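Local atomic coordinates of ferric iron-binding protein HitA (Pseudomonas aeruginosa PAO1, PDB entry 6IWF), a protein that binds ferric iron outside the cytoplasm and probably hands it on for uptake into the cell. Residues 102-108 / 190-196; 134-140 / 170-176. One frame throughout, in Å; residues are numbered along the deposited sequence.

Contact 1: residues 102-108 / 190-196; sequences RTRVLAY and MALINNY
V105 and I193 form the central hydrogen-bonded pair of two antiparallel strands, 102-108 and 190-194, whose axes approach to 4.6 Å at 153°. V105 N gives a 2.9 Å bond to I193 O, while the return bond from I193 N to V105 O is weak. A107 and A191 pair the same way through two bonds; L106 with L192 and Y108 with M190 are non-hydrogen-bonded pairs. Beyond the strand end the pairing continues through N195: its backbone N reaches T103 O at 2.9 Å, and its side chain curls back, CG lying between N and C (chi1 70°), to offer OD1 to T103 N at 3.1 Å. That donor stands 37° above the amide plane, though the N-H points almost straight at the oxygen. N195 ND2 turns to A262 O.

On one face, L106 CD1 touches L192 CD2 at 3.7 Å and the CB of M190; on the other, V105 CG2 meets I193 CG1, and A107 CB meets I193 CD1. R104 folds back over the strand, one guanidinium face above I193 C, and water 2 joins its NH2 to L192 O. Farther along, R102 CD lies 3.4 Å from N194 ND2 and in the plane of the Y196 ring, at its edge. The R102 guanidinium stands nearly perpendicular to that ring and is salt-bridged to E263, whereas Y196 OH is hydrogen-bonded to E60. This is a central antiparallel strand pair of a periplasmic-binding-protein fold, delivering Y196, a ferric iron ligand, to the metal site, which holds no iron in this model.

Contact 2: residues 134-140 / 170-176; sequences FGFVPTS and GSIYTNN
F134 to F136 run parallel to S171 and I172, and three backbone bonds hold the pair: S171 N to F134 O at 2.8 Å, F136 N to S171 O, and Y173 N to F136 O. F134 O also accepts from water 3, which in turn takes a bond from S171 OG. The packing is tight where glycines bring the chains together. G170 CA sits over one face of the F134 ring, 4.0 Å from its centroid, in a CH-pi contact, and G170 C meets the F136 ring at its edge. G135 CA comes within 3.2 Å of S171 O and also lies at the edge of the Y173 ring. F136 and I172 run side by side in the same direction, CE1 against CG1, while I172 CG2 meets P138 at about a right angle. V137, with CG2 beside its backbone N and CG1 anti to it (chi1 -175°), splits its branches: CG1 rests against Y173 O, and CG2 is 3.4 Å from N176 OD1.

The contact loosens toward solvent at the exposed T139 and T174, where water 4 bridges Y173 O and T139 OG1. Separately, water 5 spans S140 OG and N176 OD1. A type I turn from V137 to S140 is closed by S140 N and S140 OG, both donating to V137 O. S140 then N-caps helix 141-154, and N175 caps helix 176-184 through weak bonds to its OD1. L166 of helix 156-169 packs on F134 and F136, Y173 lies on helix 176-184, and strand 190-194 borders G135 on the edge away from S171.

Overall arrangement
Contact 1 and contact 2 belong to one sheet, their centres 12 Å apart, and strand 190-194 joins them: it is antiparallel to 102-108 and parallel to 134-136. Probable hydrogen bonds link M190 O to G135 N at 2.9 Å and L192 N to G135 O at 3.0 Å, and M190 CG packs on F134 CB. Both lead toward the iron site, which holds no iron in this model. Contact 1 supplies Y196, whose side chain is about 3 Å at nearest atoms from those of the ligands E60 and Y197. Contact 2 approaches through N176, whose side chain is about 3 Å from that of Y197 and about 6 Å from that of Y196.

Contact 1: residues 102-108 / 190-196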
loop_
_atom_site.group_PDB
_atom_site.type_symbol
_atom_site.label_atom_id
_atom_site.label_comp_id
_atom_site.label_asym_id
_atom_site.label_seq_id
_atom_site.Cartn_x
_atom_site.Cartn_y
_atom_site.Cartn_z
ATOM N N ARG A 102 0.175 -1.761 5.723
ATOM C CA ARG A 102 -1.188 -2.262 5.615
ATOM C C ARG A 102 -1.119 -3.758 5.368
ATOM O O ARG A 102 -0.054 -4.301 5.058
ATOM C CB ARG A 102 -1.926 -1.619 4.452
ATOM C CG ARG A 102 -1.347 -2.188 3.189
ATOM C CD ARG A 102 -1.251 -1.246 2.080
ATOM N NE ARG A 102 -0.542 -0.023 2.415
ATOM C CZ ARG A 102 -0.610 1.044 1.636
ATOM N NH1 ARG A 102 0.029 2.148 1.952
ATOM N NH2 ARG A 102 -1.345 0.987 0.528
ATOM N N THR A 103 -2.271 -4.425 5.424
ATOM C CA THR A 103 -2.287 -5.869 5.221
ATOM C C THR A 103 -3.397 -6.271 4.262
ATOM O O THR A 103 -4.487 -5.687 4.268
ATOM C CB THR A 103 -2.439 -6.632 6.574
ATOM O OG1 THR A 103 -2.370 -8.049 6.345
ATOM C CG2 THR A 103 -3.747 -6.298 7.293
ATOM N N ARG A 104 -3.118 -7.281 3.445
ATOM C CA ARG A 104 -4.167 -7.880 2.635
ATOM C C ARG A 104 -5.117 -8.667 3.526
ATOM O O ARG A 104 -4.716 -9.251 4.540
ATOM C CB ARG A 104 -3.566 -8.800 1.564
ATOM C CG ARG A 104 -2.532 -8.105 0.672
ATOM C CD ARG A 104 -3.191 -7.216 -0.323
ATOM N NE ARG A 104 -3.998 -7.955 -1.297
ATOM C CZ ARG A 104 -4.727 -7.336 -2.218
ATOM N NH1 ARG A 104 -4.719 -6.007 -2.262
ATOM N NH2 ARG A 104 -5.446 -8.023 -3.087
ATOM N N VAL A 105 -6.389 -8.665 3.147
ATOM C CA VAL A 105 -7.436 -9.378 3.869
ATOM C C VAL A 105 -8.384 -9.997 2.850
ATOM O O VAL A 105 -8.259 -9.784 1.639
ATOM C CB VAL A 105 -8.212 -8.456 4.832
ATOM C CG1 VAL A 105 -7.278 -7.890 5.885
ATOM C CG2 VAL A 105 -8.902 -7.334 4.060
ATOM N N LEU A 106 -9.346 -10.767 3.358
ATOM C CA LEU A 106 -10.471 -11.275 2.579
ATOM C C LEU A 106 -11.741 -10.665 3.180
ATOM O O LEU A 106 -12.172 -11.061 4.268
ATOM C CB LEU A 106 -10.505 -12.814 2.599
ATOM C CG LEU A 106 -11.606 -13.473 1.763
ATOM C CD1 LEU A 106 -11.318 -13.348 0.269
ATOM C CD2 LEU A 106 -11.696 -14.941 2.160
ATOM N N ALA A 107 -12.335 -9.682 2.509
ATOM C CA ALA A 107 -13.625 -9.174 2.971
ATOM C C ALA A 107 -14.702 -10.164 2.548
ATOM O O ALA A 107 -14.619 -10.748 1.465
ATOM C CB ALA A 107 -13.909 -7.787 2.400
ATOM N N TYR A 108 -15.679 -10.403 3.421
ATOM C CA TYR A 108 -16.715 -11.366 3.074
ATOM C C TYR A 108 -18.042 -10.943 3.685
ATOM O O TYR A 108 -18.092 -10.196 4.665
ATOM C CB TYR A 108 -16.348 -12.791 3.514
ATOM C CG TYR A 108 -16.378 -13.035 5.014
ATOM C CD1 TYR A 108 -15.331 -12.610 5.826
ATOM C CD2 TYR A 108 -17.435 -13.716 5.607
ATOM C CE1 TYR A 108 -15.343 -12.829 7.198
ATOM C CE2 TYR A 108 -17.457 -13.945 7.002
ATOM C CZ TYR A 108 -16.409 -13.493 7.780
ATOM O OH TYR A 108 -16.402 -13.701 9.152
ATOM N N MET A 190 -17.248 -12.358 -1.565
ATOM C CA MET A 190 -16.010 -11.958 -0.905
ATOM C C MET A 190 -15.163 -11.137 -1.872
ATOM O O MET A 190 -15.430 -11.089 -3.068
ATOM C CB MET A 190 -15.238 -13.191 -0.397
ATOM C CG MET A 190 -14.808 -14.152 -1.465
ATOM S SD MET A 190 -14.325 -15.769 -0.779
ATOM C CE MET A 190 -15.591 -16.007 0.346
ATOM N N ALA A 191 -14.117 -10.495 -1.347
ATOM C CA ALA A 191 -13.200 -9.759 -2.209
ATOM C C ALA A 191 -11.826 -9.682 -1.564
ATOM O O ALA A 191 -11.712 -9.577 -0.339
ATOM C CB ALA A 191 -13.709 -8.337 -2.507
ATOM N N LEU A 192 -10.797 -9.728 -2.412
ATOM C CA LEU A 192 -9.404 -9.583 -2.008
ATOM C C LEU A 192 -9.053 -8.103 -2.030
ATOM O O LEU A 192 -9.095 -7.479 -3.092
ATOM C CB LEU A 192 -8.509 -10.354 -2.976
ATOM C CG LEU A 192 -8.724 -11.866 -3.043
ATOM C CD1 LEU A 192 -7.901 -12.450 -4.165
ATOM C CD2 LEU A 192 -8.325 -12.488 -1.694
ATOM N N ILE A 193 -8.724 -7.532 -0.865
ATOM C CA ILE A 193 -8.497 -6.093 -0.727
ATOM C C ILE A 193 -7.524 -5.846 0.418
ATOM O O ILE A 193 -7.233 -6.729 1.216
ATOM C CB ILE A 193 -9.797 -5.300 -0.440
ATOM C CG1 ILE A 193 -10.469 -5.841 0.827
ATOM C CG2 ILE A 193 -10.742 -5.301 -1.628
ATOM C CD1 ILE A 193 -11.375 -4.829 1.503
ATOM N N ASN A 194 -7.006 -4.621 0.493
ATOM C CA ASN A 194 -6.271 -4.204 1.673
ATOM C C ASN A 194 -7.235 -3.833 2.792
ATOM O O ASN A 194 -8.374 -3.414 2.552
ATOM C CB ASN A 194 -5.373 -3.021 1.340
ATOM C CG ASN A 194 -4.027 -3.457 0.803
ATOM O OD1 ASN A 194 -3.512 -4.524 1.171
ATOM N ND2 ASN A 194 -3.438 -2.633 -0.048
ATOM N N ASN A 195 -6.752 -3.961 4.029
ATOM C CA ASN A 195 -7.654 -3.871 5.175
ATOM C C ASN A 195 -8.333 -2.513 5.272
ATOM O O ASN A 195 -9.478 -2.428 5.737
ATOM C CB ASN A 195 -6.873 -4.158 6.462
ATOM C CG ASN A 195 -5.910 -3.048 6.802
ATOM O OD1 ASN A 195 -4.893 -2.856 6.128
ATOM N ND2 ASN A 195 -6.235 -2.285 7.845
ATOM N N TYR A 196 -7.659 -1.438 4.844
ATOM C CA TYR A 196 -8.146 -0.116 5.233
ATOM C C TYR A 196 -9.419 0.289 4.493
ATOM O O TYR A 196 -10.123 1.189 4.967
ATOM C CB TYR A 196 -7.038 0.932 5.045
ATOM C CG TYR A 196 -6.475 1.009 3.657
ATOM C CD1 TYR A 196 -7.170 1.668 2.648
ATOM C CD2 TYR A 196 -5.246 0.440 3.346
ATOM C CE1 TYR A 196 -6.659 1.752 1.364
ATOM C CE2 TYR A 196 -4.728 0.521 2.052
ATOM C CZ TYR A 196 -5.449 1.176 1.070
ATOM O OH TYR A 196 -4.958 1.270 -0.221
HETATM O O HOH W 1 -0.746 -5.165 1.921
HETATM O O HOH W 2 -7.661 -7.054 -5.216
#

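Contact 2: residues 134-140 / 170-176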
loop_
_atom_site.group_PDB
_atom_site.type_symbol
_atom_site.label_atom_id
_atom_site.label_comp_id
_atom_site.label_asym_id
_atom_site.label_seq_id
_atom_site.Cartn_x
_atom_site.Cartn_y
_atom_site.Cartn_z
ATOM N N PHE A 134 -15.867 -14.423 -5.745
ATOM C CA PHE A 134 -14.944 -13.446 -5.188
ATOM C C PHE A 134 -14.550 -12.409 -6.219
ATOM O O PHE A 134 -14.458 -12.686 -7.417
ATOM C CB PHE A 134 -13.671 -14.078 -4.609
ATOM C CG PHE A 134 -12.755 -14.705 -5.621
ATOM C CD1 PHE A 134 -13.024 -15.969 -6.122
ATOM C CD2 PHE A 134 -11.593 -14.054 -6.025
ATOM C CE1 PHE A 134 -12.158 -16.571 -7.040
ATOM C CE2 PHE A 134 -10.729 -14.642 -6.949
ATOM C CZ PHE A 134 -11.013 -15.910 -7.451
ATOM N N GLY A 135 -14.314 -11.207 -5.720
ATOM C CA GLY A 135 -13.851 -10.100 -6.528
ATOM C C GLY A 135 -12.389 -9.819 -6.249
ATOM O O GLY A 135 -11.880 -10.093 -5.156
ATOM N N PHE A 136 -11.716 -9.257 -7.248
ATOM C CA PHE A 136 -10.373 -8.736 -7.061
ATOM C C PHE A 136 -10.156 -7.622 -8.074
ATOM O O PHE A 136 -10.926 -7.468 -9.025
ATOM C CB PHE A 136 -9.306 -9.835 -7.176
ATOM C CG PHE A 136 -9.110 -10.404 -8.574
ATOM C CD1 PHE A 136 -10.127 -11.072 -9.231
ATOM C CD2 PHE A 136 -7.872 -10.328 -9.184
ATOM C CE1 PHE A 136 -9.926 -11.624 -10.501
ATOM C CE2 PHE A 136 -7.648 -10.886 -10.446
ATOM C CZ PHE A 136 -8.676 -11.538 -11.102
ATOM N N VAL A 137 -9.094 -6.853 -7.851
ATOM C CA VAL A 137 -8.761 -5.673 -8.655
ATOM C C VAL A 137 -7.381 -5.879 -9.262
ATOM O O VAL A 137 -6.370 -5.452 -8.682
ATOM C CB VAL A 137 -8.796 -4.389 -7.809
ATOM C CG1 VAL A 137 -8.554 -3.164 -8.705
ATOM C CG2 VAL A 137 -10.127 -4.275 -7.049
ATOM N N PRO A 138 -7.285 -6.534 -10.415
ATOM C CA PRO A 138 -5.968 -6.929 -10.919
ATOM C C PRO A 138 -5.126 -5.763 -11.406
ATOM O O PRO A 138 -3.901 -5.905 -11.480
ATOM C CB PRO A 138 -6.309 -7.904 -12.058
ATOM C CG PRO A 138 -7.692 -7.510 -12.495
ATOM C CD PRO A 138 -8.389 -7.049 -11.251
ATOM N N THR A 139 -5.729 -4.613 -11.695
ATOM C CA THR A 139 -4.981 -3.449 -12.152
ATOM C C THR A 139 -4.400 -2.613 -11.015
ATOM O O THR A 139 -3.745 -1.597 -11.285
ATOM C CB THR A 139 -5.878 -2.571 -13.032
ATOM O OG1 THR A 139 -6.988 -2.094 -12.260
ATOM C CG2 THR A 139 -6.378 -3.367 -14.214
ATOM N N SER A 140 -4.599 -3.001 -9.757
ATOM C CA SER A 140 -4.117 -2.203 -8.638
ATOM C C SER A 140 -2.670 -2.549 -8.299
ATOM O O SER A 140 -2.232 -3.694 -8.436
ATOM C CB SER A 140 -5.000 -2.403 -7.401
ATOM O OG SER A 140 -4.908 -3.731 -6.899
ATOM N N GLY A 170 -12.316 -15.546 -11.161
ATOM C CA GLY A 170 -12.537 -14.390 -10.322
ATOM C C GLY A 170 -13.341 -13.317 -11.024
ATOM O O GLY A 170 -13.356 -13.214 -12.249
ATOM N N SER A 171 -14.024 -12.509 -10.226
ATOM C CA SER A 171 -14.798 -11.391 -10.745
ATOM C C SER A 171 -13.923 -10.148 -10.736
ATOM O O SER A 171 -13.404 -9.755 -9.688
ATOM C CB SER A 171 -16.068 -11.179 -9.926
ATOM O OG SER A 171 -16.891 -12.335 -9.995
ATOM N N ILE A 172 -13.748 -9.537 -11.899
ATOM C CA ILE A 172 -12.806 -8.433 -12.018
ATOM C C ILE A 172 -13.514 -7.129 -11.699
ATOM O O ILE A 172 -14.549 -6.797 -12.295
ATOM C CB ILE A 172 -12.157 -8.397 -13.412
ATOM C CG1 ILE A 172 -11.231 -9.600 -13.584
ATOM C CG2 ILE A 172 -11.385 -7.102 -13.583
ATOM C CD1 ILE A 172 -10.648 -9.730 -14.987
ATOM N N TYR A 173 -12.960 -6.392 -10.744
ATOM C CA TYR A 173 -13.366 -5.036 -10.418
ATOM C C TYR A 173 -12.250 -4.083 -10.814
ATOM O O TYR A 173 -11.070 -4.445 -10.803
ATOM C CB TYR A 173 -13.677 -4.888 -8.918
ATOM C CG TYR A 173 -14.972 -5.561 -8.556
ATOM C CD1 TYR A 173 -15.020 -6.930 -8.322
ATOM C CD2 TYR A 173 -16.161 -4.848 -8.530
ATOM C CE1 TYR A 173 -16.216 -7.556 -8.031
ATOM C CE2 TYR A 173 -17.355 -5.470 -8.241
ATOM C CZ TYR A 173 -17.376 -6.817 -7.992
ATOM O OH TYR A 173 -18.576 -7.431 -7.707
ATOM N N THR A 174 -12.618 -2.868 -11.206
ATOM C CA THR A 174 -11.600 -1.902 -11.583
ATOM C C THR A 174 -11.231 -0.971 -10.443
ATOM O O THR A 174 -10.318 -0.155 -10.600
ATOM C CB THR A 174 -12.054 -1.094 -12.810
ATOM O OG1 THR A 174 -13.271 -0.417 -12.512
ATOM C CG2 THR A 174 -12.301 -2.025 -13.999
ATOM N N ASN A 175 -11.874 -1.112 -9.280
ATOM C CA ASN A 175 -11.729 -0.161 -8.189
ATOM C C ASN A 175 -11.913 -0.903 -6.871
ATOM O O ASN A 175 -12.857 -1.685 -6.740
ATOM C CB ASN A 175 -12.777 0.958 -8.340
ATOM C CG ASN A 175 -12.585 2.078 -7.357
ATOM O OD1 ASN A 175 -12.784 1.901 -6.157
ATOM N ND2 ASN A 175 -12.206 3.254 -7.859
ATOM N N ASN A 176 -11.038 -0.641 -5.891
ATOM C CA ASN A 176 -11.162 -1.357 -4.620
ATOM C C ASN A 176 -12.427 -0.952 -3.872
ATOM O O ASN A 176 -13.057 -1.792 -3.216
ATOM C CB ASN A 176 -9.937 -1.119 -3.730
ATOM C CG ASN A 176 -8.696 -1.825 -4.225
ATOM O OD1 ASN A 176 -8.615 -3.053 -4.211
ATOM N ND2 ASN A 176 -7.700 -1.045 -4.639
HETATM O O HOH W 3 -15.562 -14.574 -8.878
HETATM O O HOH W 4 -9.009 -4.061 -12.466
HETATM O O HOH W 5 -6.261 -4.865 -4.649
#